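Glycogen accumulation regulator GarA (Mycobacterium tuberculosis, PDB 6I2P) probably regulates central carbon and nitrogen metabolism, including glycogen accumulation, by binding partner enzymes through its forkhead-associated (FHA) domain. Local coordinates at residues 59-64 / 143-148. Residues are numbered along the deposited sequence; the frame is centred on the assembly and turned at random.
Sequences LVVKRG and FRLVFL
The guanidinium groups of R63 and R144 lie flat on one another, planes 6° and centres 3.9 Å apart, each CZ over the middle of the other group. Both chains bend about the CG-CD bond (chi3 75° and 60°), turning the planar ends face to face. Acceptors around them probably offset the like-charge repulsion: D29 forms a salt bridge with R63, A28 O takes a hydrogen bond from R144 NH2, and another protein's backbone accepts from R63 NH2. NE of R144 is buried without a partner.

Behind the arginines, strands 57-61 and 143-149 run antiparallel in the FHA beta sandwich. V60 and V146 form a hydrogen-bonded pair, V60 N giving to V146 O at 2.9 Å and V146 N to V60 O at 2.8 Å. K62 N continues the pairing with an almost linear bond to R144 O (2.8 Å), while a water joins R63 O to R144 N.

On the face of L59, V61, L145 and F147, V61 divides its branches: CG2 meets L145 CD2 at 3.7 Å and CG1 reaches the edge of the F143 ring. L59 uses CD2 alone, against F147 CB at 4.0 Å at that ring's edge; branched aliphatics fill this buried layer beside the rings. On the partly exposed face of V60 and V146, K62 lays its extended methylenes over V146 CG2 (CD at 3.7 Å) and carries NZ to a salt bridge with E137. The chemistry thus joins an apolar face to a cationic end whose stacked arginines, held by anionic and carbonyl oxygens, contribute to binding the other protein.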
loop_
_atom_site.group_PDB
_atom_site.type_symbol
_atom_site.label_atom_id
_atom_site.label_comp_id
_atom_site.label_asym_id
_atom_site.label_seq_id
_atom_site.Cartn_x
_atom_site.Cartn_y
_atom_site.Cartn_z
ATOM N N LEU C 59 -16.115 21.896 5.660
ATOM C CA LEU C 59 -15.030 20.917 5.690
ATOM C C LEU C 59 -14.071 21.306 4.580
ATOM O O LEU C 59 -14.496 21.434 3.437
ATOM C CB LEU C 59 -15.543 19.485 5.470
ATOM C CG LEU C 59 -16.381 18.861 6.584
ATOM C CD1 LEU C 59 -17.185 17.705 6.043
ATOM C CD2 LEU C 59 -15.511 18.405 7.765
ATOM N N VAL C 60 -12.804 21.558 4.915
ATOM C CA VAL C 60 -11.812 21.976 3.922
ATOM C C VAL C 60 -10.713 20.929 3.819
ATOM O O VAL C 60 -10.162 20.524 4.845
ATOM C CB VAL C 60 -11.220 23.394 4.200
ATOM C CG1 VAL C 60 -10.441 23.919 2.991
ATOM C CG2 VAL C 60 -12.299 24.394 4.599
ATOM N N VAL C 61 -10.356 20.526 2.581
ATOM C CA VAL C 61 -9.252 19.592 2.350
ATOM C C VAL C 61 -7.961 20.394 2.610
ATOM O O VAL C 61 -7.721 21.417 1.963
ATOM C CB VAL C 61 -9.276 18.927 0.945
ATOM C CG1 VAL C 61 -8.245 17.807 0.852
ATOM C CG2 VAL C 61 -10.663 18.398 0.601
ATOM N N LYS C 62 -7.174 19.951 3.598
ATOM C CA LYS C 62 -5.944 20.620 4.019
ATOM C C LYS C 62 -4.755 20.404 3.076
ATOM O O LYS C 62 -4.001 21.347 2.842
ATOM C CB LYS C 62 -5.583 20.205 5.453
ATOM C CG LYS C 62 -5.173 21.365 6.338
ATOM C CD LYS C 62 -4.523 20.893 7.630
ATOM C CE LYS C 62 -4.339 22.045 8.589
ATOM N NZ LYS C 62 -3.526 21.659 9.768
ATOM N N ARG C 63 -4.573 19.177 2.550
ATOM C CA ARG C 63 -3.441 18.854 1.670
ATOM C C ARG C 63 -3.766 17.828 0.572
ATOM O O ARG C 63 -4.841 17.232 0.570
ATOM C CB ARG C 63 -2.201 18.420 2.482
ATOM C CG ARG C 63 -2.396 17.191 3.368
ATOM C CD ARG C 63 -1.087 16.727 3.990
ATOM N NE ARG C 63 -0.669 17.604 5.081
ATOM C CZ ARG C 63 0.317 17.338 5.931
ATOM N NH1 ARG C 63 0.616 18.197 6.894
ATOM N NH2 ARG C 63 1.005 16.207 5.830
ATOM N N GLY C 64 -2.821 17.647 -0.350
ATOM C CA GLY C 64 -2.913 16.689 -1.449
ATOM C C GLY C 64 -3.444 17.264 -2.748
ATOM O O GLY C 64 -3.454 18.488 -2.921
ATOM N N PHE C 143 -7.632 11.669 2.866
ATOM C CA PHE C 143 -8.121 13.046 2.978
ATOM C C PHE C 143 -7.990 13.553 4.404
ATOM O O PHE C 143 -8.412 12.884 5.342
ATOM C CB PHE C 143 -9.585 13.176 2.525
ATOM C CG PHE C 143 -9.806 13.118 1.035
ATOM C CD1 PHE C 143 -10.068 11.908 0.403
ATOM C CD2 PHE C 143 -9.784 14.278 0.263
ATOM C CE1 PHE C 143 -10.295 11.856 -0.977
ATOM C CE2 PHE C 143 -9.997 14.224 -1.121
ATOM C CZ PHE C 143 -10.259 13.011 -1.729
ATOM N N ARG C 144 -7.402 14.736 4.560
ATOM C CA ARG C 144 -7.237 15.414 5.840
ATOM C C ARG C 144 -8.094 16.664 5.759
ATOM O O ARG C 144 -7.725 17.654 5.123
ATOM C CB ARG C 144 -5.756 15.714 6.126
ATOM C CG ARG C 144 -4.975 14.476 6.589
ATOM C CD ARG C 144 -3.478 14.718 6.654
ATOM N NE ARG C 144 -3.132 15.796 7.585
ATOM C CZ ARG C 144 -2.155 15.732 8.484
ATOM N NH1 ARG C 144 -1.414 14.638 8.592
ATOM N NH2 ARG C 144 -1.910 16.764 9.279
ATOM N N LEU C 145 -9.301 16.553 6.296
ATOM C CA LEU C 145 -10.295 17.617 6.277
ATOM C C LEU C 145 -10.258 18.390 7.573
ATOM O O LEU C 145 -10.083 17.794 8.632
ATOM C CB LEU C 145 -11.715 17.045 6.067
ATOM C CG LEU C 145 -11.918 16.044 4.906
ATOM C CD1 LEU C 145 -13.026 15.058 5.227
ATOM C CD2 LEU C 145 -12.203 16.757 3.587
ATOM N N VAL C 146 -10.413 19.715 7.495
ATOM C CA VAL C 146 -10.515 20.553 8.680
ATOM C C VAL C 146 -11.975 20.992 8.775
ATOM O O VAL C 146 -12.556 21.450 7.783
ATOM C CB VAL C 146 -9.517 21.741 8.700
ATOM C CG1 VAL C 146 -9.746 22.659 9.905
ATOM C CG2 VAL C 146 -8.087 21.227 8.697
ATOM N N PHE C 147 -12.571 20.798 9.961
ATOM C CA PHE C 147 -13.945 21.171 10.255
ATOM C C PHE C 147 -13.942 22.601 10.794
ATOM O O PHE C 147 -13.226 22.903 11.754
ATOM C CB PHE C 147 -14.560 20.187 11.271
ATOM C CG PHE C 147 -15.917 20.591 11.807
ATOM C CD1 PHE C 147 -16.027 21.377 12.950
ATOM C CD2 PHE C 147 -17.083 20.184 11.169
ATOM C CE1 PHE C 147 -17.280 21.758 13.438
ATOM C CE2 PHE C 147 -18.330 20.546 11.670
ATOM C CZ PHE C 147 -18.422 21.342 12.794
ATOM N N LEU C 148 -14.753 23.471 10.176
ATOM C CA LEU C 148 -14.882 24.875 10.561
ATOM C C LEU C 148 -16.332 25.240 10.782
ATOM O O LEU C 148 -17.189 24.874 9.987
ATOM C CB LEU C 148 -14.259 25.817 9.518
ATOM C CG LEU C 148 -12.770 25.633 9.175
ATOM C CD1 LEU C 148 -12.418 26.397 7.916
ATOM C CD2 LEU C 148 -11.865 26.048 10.330
HETATM O O HOH W 1 -5.938 15.716 2.494
#